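Local coordinates for AlyGC (Glaciecola chathamensis, PDB 5GKD), which probably cleaves alginate by beta-elimination, as a calcium-binding alginate lyase of polysaccharide lyase family 6, at residues N218-G221 with K222-I225; H393-G396 with L397-E401; V5-P8 with E9-D12; L531-T534 with T535-P538; N255-D258 with H259-G262. All coordinates share one frame; numbering follows the deposited sequence.

Interaction 1: residues N218-G221 with K222-I225; sequences NKSG and KNSI. With PO4 (phosphate ion), chain H.
The side-chain nitrogen ND2 of Asn223 is gripped twice within one short connection between strands. It donates to Ser220 OG at 2.8 Å, with the hydroxyl lying in the Asn223 amide plane, and to Asn218 OD1 at 2.9 Å, where the acceptor stands somewhat out of that plane. Both amide hydrogens are thereby used, which fixes the rotation of a buried group. The amides of Asn218 and Asn223 are turned almost perpendicular, their planes 79° apart. Asn218 has CG anti to its backbone nitrogen (chi1 -167°), which carries OD1 across toward Asn223 and close to the CD1 methyl of Ile225, 3.7 Å away. The other end of the Asn218 amide, ND2, makes a weak bond to Ser220 O at 3.0 Å. Ser220 OG is also hydrogen-bonded to Ile187 O, and Asn223 OD1 to Thr199 N, so the connection is tied to the preceding coil. Lys219 points away from the 222-225 segment as an extended chain, its NZ bonded at 2.8 Å to O4 of a phosphate probably from the crystallisation liquor. That ion is shared with Arg240, a residue of the carbonate pocket. The connection joins strand 214-219 to strand 224-231 in the parallel beta-helix expected of this family; strand 185-188 before it meets Asn218 and Asn223, and strand 236-241 after it meets Asn218 and Ile225.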
# COMPACT_ATOMS: atom_id res chain seq x y z
N ASN A 218 -19.41 8.58 -25.53
CA ASN A 218 -19.15 8.85 -26.94
C ASN A 218 -18.18 10.01 -27.06
O ASN A 218 -18.41 11.08 -26.50
CB ASN A 218 -20.44 9.15 -27.69
CG ASN A 218 -20.25 9.11 -29.18
OD1 ASN A 218 -20.14 8.04 -29.77
ND2 ASN A 218 -20.16 10.29 -29.80
N LYS A 219 -17.08 9.79 -27.79
CA LYS A 219 -15.98 10.76 -27.88
C LYS A 219 -15.46 10.82 -29.31
O LYS A 219 -14.26 10.76 -29.56
CB LYS A 219 -14.84 10.40 -26.93
CG LYS A 219 -15.10 10.67 -25.44
CD LYS A 219 -13.84 10.40 -24.61
CE LYS A 219 -14.01 10.77 -23.14
NZ LYS A 219 -12.88 10.28 -22.30
N SER A 220 -16.37 10.91 -30.27
CA SER A 220 -16.00 11.01 -31.68
C SER A 220 -17.27 11.40 -32.44
O SER A 220 -18.35 11.55 -31.85
CB SER A 220 -15.40 9.72 -32.20
OG SER A 220 -16.20 8.61 -31.83
N GLY A 221 -17.13 11.52 -33.75
CA GLY A 221 -18.18 12.07 -34.59
C GLY A 221 -19.00 11.03 -35.33
O GLY A 221 -18.50 9.98 -35.72
N LYS A 222 -20.28 11.35 -35.50
CA LYS A 222 -21.17 10.67 -36.46
C LYS A 222 -21.32 9.18 -36.16
O LYS A 222 -21.35 8.34 -37.06
CB LYS A 222 -20.70 10.90 -37.89
CG LYS A 222 -20.40 12.38 -38.17
CD LYS A 222 -21.09 12.88 -39.43
CE LYS A 222 -20.22 13.86 -40.21
NZ LYS A 222 -19.61 14.94 -39.41
N ASN A 223 -21.43 8.85 -34.89
CA ASN A 223 -21.71 7.48 -34.50
C ASN A 223 -23.21 7.32 -34.35
O ASN A 223 -23.95 8.29 -34.24
CB ASN A 223 -20.99 7.14 -33.20
CG ASN A 223 -19.49 7.29 -33.33
OD1 ASN A 223 -18.91 6.86 -34.33
ND2 ASN A 223 -18.85 7.92 -32.35
N SER A 224 -23.66 6.07 -34.34
CA SER A 224 -25.07 5.74 -34.19
C SER A 224 -25.24 4.76 -33.04
O SER A 224 -24.76 3.62 -33.10
CB SER A 224 -25.63 5.18 -35.51
OG SER A 224 -26.86 4.51 -35.30
N ILE A 225 -25.88 5.22 -31.97
CA ILE A 225 -26.06 4.42 -30.75
C ILE A 225 -27.55 4.19 -30.60
O ILE A 225 -28.30 5.12 -30.25
CB ILE A 225 -25.46 5.12 -29.52
CG1 ILE A 225 -23.99 5.45 -29.78
CG2 ILE A 225 -25.60 4.24 -28.30
CD1 ILE A 225 -23.44 6.55 -28.89
P PO4 H . -14.41 11.66 -19.23
O1 PO4 H . -15.42 11.21 -20.25
O2 PO4 H . -14.13 10.50 -18.36
O3 PO4 H . -14.98 12.86 -18.43
O4 PO4 H . -13.13 11.93 -20.00

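Interaction 2: residues H393-G396 with L397-E401; sequences HDNG and LLYPE
A two-stranded beta hairpin, strands 390-392 and 398-400, turns back at His393-Gly396 through a type I turn. His393 N donates to Leu397 O at 2.8 Å, while Gly396 N closes the turn onto His393 O. Asn395 then braces the corner with both ends of its amide. A chi1 of 67° folds OD1 back to accept from Leu397 N at 2.9 Å; the donor stands above the carbonyl plane. The amide ND2 reaches Tyr399 OH at 3.2 Å, with the hydroxyl in the amide plane, and is bonded also to Leu414 O, just as Tyr399 OH is to Ser411 O. Without this amide, as with an alanine here, Leu397 N would probably lose its side-chain acceptor and the phenol of Tyr399 one of the ties that hold it in place. Beside the Asn395 amide the His393 and Tyr399 rings meet obliquely, planes 33° apart, with Tyr399 CD1 lying over the centre of the imidazole and 3.4 Å from His393 CG. Tyr399 CB adds a CH-pi contact, 4.0 Å from the centroid of the His393 ring. At the imidazole edge, a water lies 3.1 Å from His393 NE2 and within donating distance of Pro400 O. With Gly396, the last residue of the turn, at positive phi, the pattern is that of a hairpin whose type I turn carries a G1 bulge.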
# COMPACT_ATOMS: atom_id res chain seq x y z
N HIS A 393 -47.59 -1.89 -23.14
CA HIS A 393 -47.79 -2.75 -24.29
C HIS A 393 -47.01 -4.06 -24.13
O HIS A 393 -46.24 -4.26 -23.19
CB HIS A 393 -47.36 -2.04 -25.57
CG HIS A 393 -48.33 -1.00 -26.05
ND1 HIS A 393 -48.34 -0.54 -27.34
CD2 HIS A 393 -49.32 -0.34 -25.41
CE1 HIS A 393 -49.29 0.36 -27.49
NE2 HIS A 393 -49.90 0.50 -26.33
N ASP A 394 -47.20 -4.97 -25.11
CA ASP A 394 -46.50 -6.25 -25.09
C ASP A 394 -44.99 -6.08 -25.18
O ASP A 394 -44.25 -6.93 -24.69
CB ASP A 394 -46.98 -7.14 -26.25
CG ASP A 394 -48.38 -7.71 -26.03
OD1 ASP A 394 -48.83 -7.79 -24.86
OD2 ASP A 394 -49.04 -8.07 -27.04
N ASN A 395 -44.53 -5.02 -25.82
CA ASN A 395 -43.10 -4.83 -25.94
C ASN A 395 -42.45 -4.39 -24.63
O ASN A 395 -41.28 -4.02 -24.61
CB ASN A 395 -42.80 -3.81 -27.04
CG ASN A 395 -43.29 -2.41 -26.71
OD1 ASN A 395 -43.87 -2.18 -25.66
ND2 ASN A 395 -43.04 -1.47 -27.60
N GLY A 396 -43.22 -4.41 -23.53
CA GLY A 396 -42.75 -4.00 -22.23
C GLY A 396 -42.73 -2.50 -21.96
O GLY A 396 -42.28 -2.10 -20.89
N LEU A 397 -43.20 -1.67 -22.89
CA LEU A 397 -43.10 -0.23 -22.72
C LEU A 397 -44.47 0.41 -22.47
O LEU A 397 -45.49 -0.06 -22.97
CB LEU A 397 -42.46 0.41 -23.95
CG LEU A 397 -41.11 -0.13 -24.42
CD1 LEU A 397 -40.65 0.65 -25.63
CD2 LEU A 397 -40.09 -0.07 -23.30
N LEU A 398 -44.45 1.50 -21.71
CA LEU A 398 -45.66 2.26 -21.39
C LEU A 398 -46.02 3.23 -22.49
O LEU A 398 -45.15 3.94 -23.02
CB LEU A 398 -45.46 3.03 -20.08
CG LEU A 398 -45.37 2.19 -18.80
CD1 LEU A 398 -44.91 3.07 -17.65
CD2 LEU A 398 -46.72 1.57 -18.51
N TYR A 399 -47.30 3.29 -22.83
CA TYR A 399 -47.86 4.21 -23.80
C TYR A 399 -49.14 4.84 -23.27
O TYR A 399 -49.88 4.21 -22.52
CB TYR A 399 -48.17 3.50 -25.13
CG TYR A 399 -46.94 3.01 -25.84
CD1 TYR A 399 -46.40 1.75 -25.56
CD2 TYR A 399 -46.32 3.78 -26.80
CE1 TYR A 399 -45.28 1.29 -26.22
CE2 TYR A 399 -45.20 3.34 -27.45
CZ TYR A 399 -44.67 2.09 -27.16
OH TYR A 399 -43.55 1.68 -27.83
N PRO A 400 -49.42 6.09 -23.65
CA PRO A 400 -50.74 6.66 -23.37
C PRO A 400 -51.85 5.76 -23.90
O PRO A 400 -51.74 5.18 -24.98
CB PRO A 400 -50.72 8.00 -24.13
CG PRO A 400 -49.28 8.31 -24.37
CD PRO A 400 -48.60 6.97 -24.51
N GLU A 401 -52.92 5.62 -23.11
CA GLU A 401 -54.10 4.90 -23.57
C GLU A 401 -54.66 5.52 -24.84
O GLU A 401 -55.11 4.82 -25.74
CB GLU A 401 -55.18 4.87 -22.50
CG GLU A 401 -54.77 4.18 -21.22
CD GLU A 401 -55.92 3.62 -20.43
OE1 GLU A 401 -57.00 4.24 -20.37
OE2 GLU A 401 -55.73 2.55 -19.81
O HOH W 1 -51.95 2.33 -24.95

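Interaction 3: residues V5-P8 with E9-D12; sequences VKTP and EAYD
Thr7 turns its hydroxyl toward Ala10 through a chi1 of 62°, which places OG1 between its own backbone nitrogen and carbonyl carbon. OG1 accepts from Ala10 N at 3.0 Å, the bond of an N-cap: an amide hydrogen in the first turn of the helix is met by a side chain. Thr7 makes a second link through its carbonyl, since Thr7 O accepts from Tyr11 N at 2.9 Å, and one residue on, Pro8 O takes Asp12 N at the same spacing, so the regular helical pattern is established at once. Pro8 suits the first turn, where a residue lacking an amide hydrogen costs nothing. Glu9 folds back beside it: a bend at chi2 (-76°) lays the carboxylate along the proline, with Glu9 OE1 3.5 Å from Pro8 CD. Val5 also packs against the helix, CB to CB with Ala10 at 3.9 Å and with Val5 CG2 4.2 Å from Tyr11 CB. The Tyr11 ring presents its edge to Pro8 O, and its hydroxyl is bonded farther away to Leu37 O. The chain thus leaves strand 2-5 and enters helix 8-17, which lies at the N-terminal end of the parallel beta-helix. Tyr11 packs against residues of strands 23-26 and 35-41, while Val5 is hydrogen-bonded through its backbone to Ile25 and Ala27 and so continues the parallel pairing with strand 23-26.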
# COMPACT_ATOMS: atom_id res chain seq x y z
N VAL A 5 -5.73 -28.20 -32.69
CA VAL A 5 -4.43 -27.99 -32.04
C VAL A 5 -4.59 -28.10 -30.53
O VAL A 5 -5.63 -27.72 -29.97
CB VAL A 5 -3.82 -26.63 -32.43
CG1 VAL A 5 -3.54 -26.60 -33.92
CG2 VAL A 5 -4.72 -25.47 -32.01
N LYS A 6 -3.57 -28.64 -29.87
CA LYS A 6 -3.65 -28.90 -28.44
C LYS A 6 -2.56 -28.22 -27.64
O LYS A 6 -2.52 -28.39 -26.42
CB LYS A 6 -3.62 -30.42 -28.18
CG LYS A 6 -4.78 -31.19 -28.79
CD LYS A 6 -4.67 -32.69 -28.60
CE LYS A 6 -5.84 -33.42 -29.26
NZ LYS A 6 -5.67 -34.90 -29.18
N THR A 7 -1.67 -27.46 -28.27
CA THR A 7 -0.61 -26.73 -27.59
C THR A 7 -0.39 -25.40 -28.29
O THR A 7 -0.74 -25.24 -29.46
CB THR A 7 0.73 -27.48 -27.56
OG1 THR A 7 1.18 -27.69 -28.90
CG2 THR A 7 0.60 -28.81 -26.85
N PRO A 8 0.20 -24.42 -27.60
CA PRO A 8 0.55 -23.17 -28.31
C PRO A 8 1.47 -23.39 -29.50
O PRO A 8 1.33 -22.71 -30.51
CB PRO A 8 1.21 -22.33 -27.21
CG PRO A 8 0.57 -22.79 -25.98
CD PRO A 8 0.35 -24.28 -26.15
N GLU A 9 2.40 -24.35 -29.42
CA GLU A 9 3.27 -24.55 -30.57
C GLU A 9 2.52 -25.22 -31.72
O GLU A 9 2.74 -24.87 -32.88
CB GLU A 9 4.52 -25.34 -30.17
CG GLU A 9 4.46 -26.10 -28.89
CD GLU A 9 4.59 -25.24 -27.65
OE1 GLU A 9 3.67 -25.30 -26.83
OE2 GLU A 9 5.61 -24.52 -27.47
N ALA A 10 1.60 -26.13 -31.42
CA ALA A 10 0.77 -26.65 -32.49
C ALA A 10 -0.10 -25.55 -33.07
O ALA A 10 -0.34 -25.52 -34.28
CB ALA A 10 -0.10 -27.82 -31.99
N TYR A 11 -0.57 -24.63 -32.24
CA TYR A 11 -1.27 -23.46 -32.75
C TYR A 11 -0.39 -22.68 -33.71
O TYR A 11 -0.84 -22.31 -34.80
CB TYR A 11 -1.74 -22.57 -31.60
CG TYR A 11 -2.13 -21.20 -32.11
CD1 TYR A 11 -3.40 -20.97 -32.61
CD2 TYR A 11 -1.22 -20.17 -32.11
CE1 TYR A 11 -3.76 -19.73 -33.08
CE2 TYR A 11 -1.57 -18.94 -32.59
CZ TYR A 11 -2.84 -18.72 -33.06
OH TYR A 11 -3.15 -17.47 -33.53
N ASP A 12 0.85 -22.39 -33.32
CA ASP A 12 1.76 -21.68 -34.22
C ASP A 12 1.85 -22.36 -35.57
O ASP A 12 1.83 -21.71 -36.62
CB ASP A 12 3.17 -21.57 -33.61
CG ASP A 12 3.23 -20.65 -32.40
OD1 ASP A 12 2.38 -19.74 -32.26
OD2 ASP A 12 4.14 -20.85 -31.57

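Interaction 4: residues L531-T534 with T535-P538; sequences LIRT and TRLP
Arg533 directs its CB toward the residues that follow it, and its chain, set on course by a chi1 of 65°, runs out extended to the guanidinium. The first atom to meet Arg536 is Arg533 CD, 3.6 Å from Arg536 NH2. Next comes Arg533 NE, 3.3 Å from that same NH2; two donors face each other here, and NE spends its hydrogen on Thr501 OG1 instead. Arg536 NH1 lies over the centre of the Arg533 guanidinium, 3.4 Å from Arg533 CZ, and the two guanidinium groups stack with centres 3.7 Å apart and planes at 24°. The site sits where strand 530-534, in the second run of parallel beta-helix coils, gives way to a loop, close to the other subunit of the dimer. Arg533 NH1 points to the carbonyl of its neighbour, bonding Thr534 O at 3.1 Å within the guanidinium plane, and forms a salt bridge with Glu504. A leucine in place of Arg533 would probably leave Glu504 without its charged partner, Thr534 O without its donor and the Arg536 guanidinium without the flat group stacked on it. Arg533 NH2, the last atom, approaches Arg536 NH1 at 3.5 Å, and each of these two nitrogens makes a long, weak ion pair with Glu121 of the second subunit, which would partly offset the like charges. Past the stack, Thr534 OG1 donates to Thr535 O at 2.9 Å and is also bonded to Gly567 N. Thr535 OG1 accepts from Leu537 N, an ST turn.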
# COMPACT_ATOMS: atom_id res chain seq x y z
N LEU A 531 -8.51 -2.74 15.06
CA LEU A 531 -9.39 -3.85 15.39
C LEU A 531 -9.95 -4.51 14.13
O LEU A 531 -9.92 -5.73 13.99
CB LEU A 531 -10.53 -3.38 16.30
CG LEU A 531 -11.30 -4.54 16.94
CD1 LEU A 531 -10.58 -5.10 18.15
CD2 LEU A 531 -12.74 -4.11 17.29
N ILE A 532 -10.46 -3.71 13.20
CA ILE A 532 -10.97 -4.22 11.94
C ILE A 532 -10.33 -3.44 10.80
O ILE A 532 -10.12 -2.23 10.91
CB ILE A 532 -12.51 -4.14 11.87
CG1 ILE A 532 -13.14 -4.87 13.06
CG2 ILE A 532 -13.02 -4.70 10.54
CD1 ILE A 532 -14.64 -4.75 13.11
N ARG A 533 -10.02 -4.13 9.71
CA ARG A 533 -9.36 -3.48 8.58
C ARG A 533 -9.51 -4.37 7.36
O ARG A 533 -9.84 -5.55 7.47
CB ARG A 533 -7.87 -3.20 8.86
CG ARG A 533 -6.99 -4.45 9.05
CD ARG A 533 -5.48 -4.11 9.14
NE ARG A 533 -4.70 -5.25 9.59
CZ ARG A 533 -4.35 -6.28 8.81
NH1 ARG A 533 -4.68 -6.29 7.52
NH2 ARG A 533 -3.65 -7.29 9.31
N THR A 534 -9.28 -3.78 6.19
CA THR A 534 -9.05 -4.58 5.01
C THR A 534 -7.65 -5.16 5.06
O THR A 534 -6.80 -4.73 5.83
CB THR A 534 -9.22 -3.75 3.72
OG1 THR A 534 -8.16 -2.79 3.62
CG2 THR A 534 -10.56 -3.05 3.69
N THR A 535 -7.39 -6.13 4.19
CA THR A 535 -6.02 -6.49 3.87
C THR A 535 -5.24 -5.24 3.47
O THR A 535 -5.80 -4.26 2.97
CB THR A 535 -5.95 -7.52 2.75
OG1 THR A 535 -4.59 -7.81 2.42
CG2 THR A 535 -6.65 -7.01 1.50
N ARG A 536 -3.93 -5.28 3.69
CA ARG A 536 -3.07 -4.21 3.23
C ARG A 536 -2.49 -4.48 1.85
O ARG A 536 -1.82 -3.61 1.28
CB ARG A 536 -1.96 -3.96 4.26
CG ARG A 536 -2.52 -3.60 5.64
CD ARG A 536 -1.40 -3.22 6.57
NE ARG A 536 -1.85 -2.82 7.90
CZ ARG A 536 -1.75 -3.60 8.97
NH1 ARG A 536 -1.26 -4.81 8.87
NH2 ARG A 536 -2.16 -3.15 10.15
N LEU A 537 -2.73 -5.65 1.31
CA LEU A 537 -2.46 -5.88 -0.09
C LEU A 537 -3.53 -5.14 -0.89
O LEU A 537 -4.71 -5.21 -0.52
CB LEU A 537 -2.46 -7.36 -0.41
CG LEU A 537 -1.20 -8.13 -0.02
CD1 LEU A 537 -1.01 -8.23 1.49
CD2 LEU A 537 -1.21 -9.53 -0.63
N PRO A 538 -3.17 -4.38 -1.93
CA PRO A 538 -4.18 -3.70 -2.74
C PRO A 538 -5.21 -4.72 -3.21
O PRO A 538 -4.87 -5.80 -3.70
CB PRO A 538 -3.39 -3.12 -3.92
CG PRO A 538 -1.98 -3.10 -3.48
CD PRO A 538 -1.82 -4.24 -2.51

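Interaction 5: residues N255-D258 with H259-G262; sequences NGVD and HTGG
Thr260 hooks back onto Val257 with its hydroxyl, OG1 donating to Val257 O at 2.8 Å. The two residues bound a type II beta turn, in which the usual backbone bond, Thr260 N to Val257 O, is long and weak at 3.5 Å, so the side chain is the firmer closure. In Thr260 a chi1 of 47° swings OG1 back to face the carbonyl and leaves CG2 against Val257 CB at 3.9 Å. At the turn's corner Asp258 and His259 project side by side in the same direction, their carboxylate and imidazole planes 46° apart; Asp258 OD2 comes to 3.2 Å from His259 CD2. The second shell fixes both ends. Thr281 serves the closure twice, its OG1 bonded to Val257 O and its N to Thr260 OG1. The projecting pair is held by residues of the C-terminal run of beta-helix coils: Asp258 OD2 is bonded to Tyr606 OH and His259 NE2 to His637 NE2, while the ring of Phe634 stacks on the imidazole. The loop between strands 246-253 and 263-265 thus bridges the two beta-helical regions. Over one face of the His259 ring, toward its rim, a water accepts from His259 N at 3.0 Å and donates weakly to Asp258 OD1 at 3.3 Å.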
# COMPACT_ATOMS: atom_id res chain seq x y z
N ASN A 255 -35.99 1.23 -12.89
CA ASN A 255 -36.67 0.53 -11.79
C ASN A 255 -36.55 1.26 -10.45
O ASN A 255 -36.64 0.64 -9.40
CB ASN A 255 -36.17 -0.90 -11.62
CG ASN A 255 -36.69 -1.83 -12.67
OD1 ASN A 255 -37.64 -1.51 -13.38
ND2 ASN A 255 -36.08 -3.00 -12.79
N GLY A 256 -36.33 2.57 -10.46
CA GLY A 256 -36.18 3.29 -9.21
C GLY A 256 -34.89 3.05 -8.45
O GLY A 256 -34.76 3.52 -7.32
N VAL A 257 -33.92 2.34 -9.03
CA VAL A 257 -32.64 2.12 -8.36
C VAL A 257 -31.85 3.43 -8.29
O VAL A 257 -31.92 4.28 -9.19
CB VAL A 257 -31.85 1.02 -9.09
CG1 VAL A 257 -30.42 0.92 -8.57
CG2 VAL A 257 -32.56 -0.32 -8.93
N ASP A 258 -31.10 3.59 -7.19
CA ASP A 258 -30.40 4.83 -6.89
C ASP A 258 -29.40 5.18 -7.99
O ASP A 258 -28.68 4.32 -8.49
CB ASP A 258 -29.65 4.71 -5.55
CG ASP A 258 -29.35 6.07 -4.90
OD1 ASP A 258 -30.17 7.00 -5.11
OD2 ASP A 258 -28.32 6.24 -4.18
N HIS A 259 -29.37 6.45 -8.37
CA HIS A 259 -28.38 6.98 -9.30
C HIS A 259 -28.45 6.34 -10.70
O HIS A 259 -27.43 6.23 -11.38
CB HIS A 259 -26.97 6.83 -8.71
CG HIS A 259 -26.67 7.80 -7.61
ND1 HIS A 259 -26.68 9.16 -7.79
CD2 HIS A 259 -26.34 7.60 -6.32
CE1 HIS A 259 -26.38 9.76 -6.66
NE2 HIS A 259 -26.17 8.84 -5.75
N THR A 260 -29.62 5.94 -11.17
CA THR A 260 -29.79 5.51 -12.56
C THR A 260 -30.06 6.70 -13.48
O THR A 260 -30.98 7.48 -13.24
CB THR A 260 -30.93 4.49 -12.67
OG1 THR A 260 -32.07 4.96 -11.95
CG2 THR A 260 -30.53 3.15 -12.14
N GLY A 261 -29.25 6.86 -14.53
CA GLY A 261 -29.51 7.84 -15.62
C GLY A 261 -29.99 7.12 -16.90
O GLY A 261 -30.17 5.93 -16.86
N GLY A 262 -30.19 7.75 -18.04
CA GLY A 262 -29.89 9.10 -18.37
C GLY A 262 -29.31 9.14 -19.78
O GLY A 262 -28.48 8.32 -20.14
O HOH W 2 -30.24 9.18 -7.62

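Overall arrangement
Along the chain the order is interaction 3, 1, 5, 2 and 4, and none of the five touches another. The first four belong to the N-terminal beta-helical region: interaction 3 at its start, interactions 1 and 5 in turns of successive coils that share strand 236-241 as a neighbour, with centres about 24 Å apart, and interaction 2 on a hairpin after the last coils, about 53 Å from interaction 3 between centres. Interaction 4 lies in the C-terminal region, about 42 Å centre to centre from interaction 1 and on the other side of the chain's centre. Interaction 5 reaches across to that region, and interaction 4 to the second subunit, so local turns also serve domain and subunit contacts.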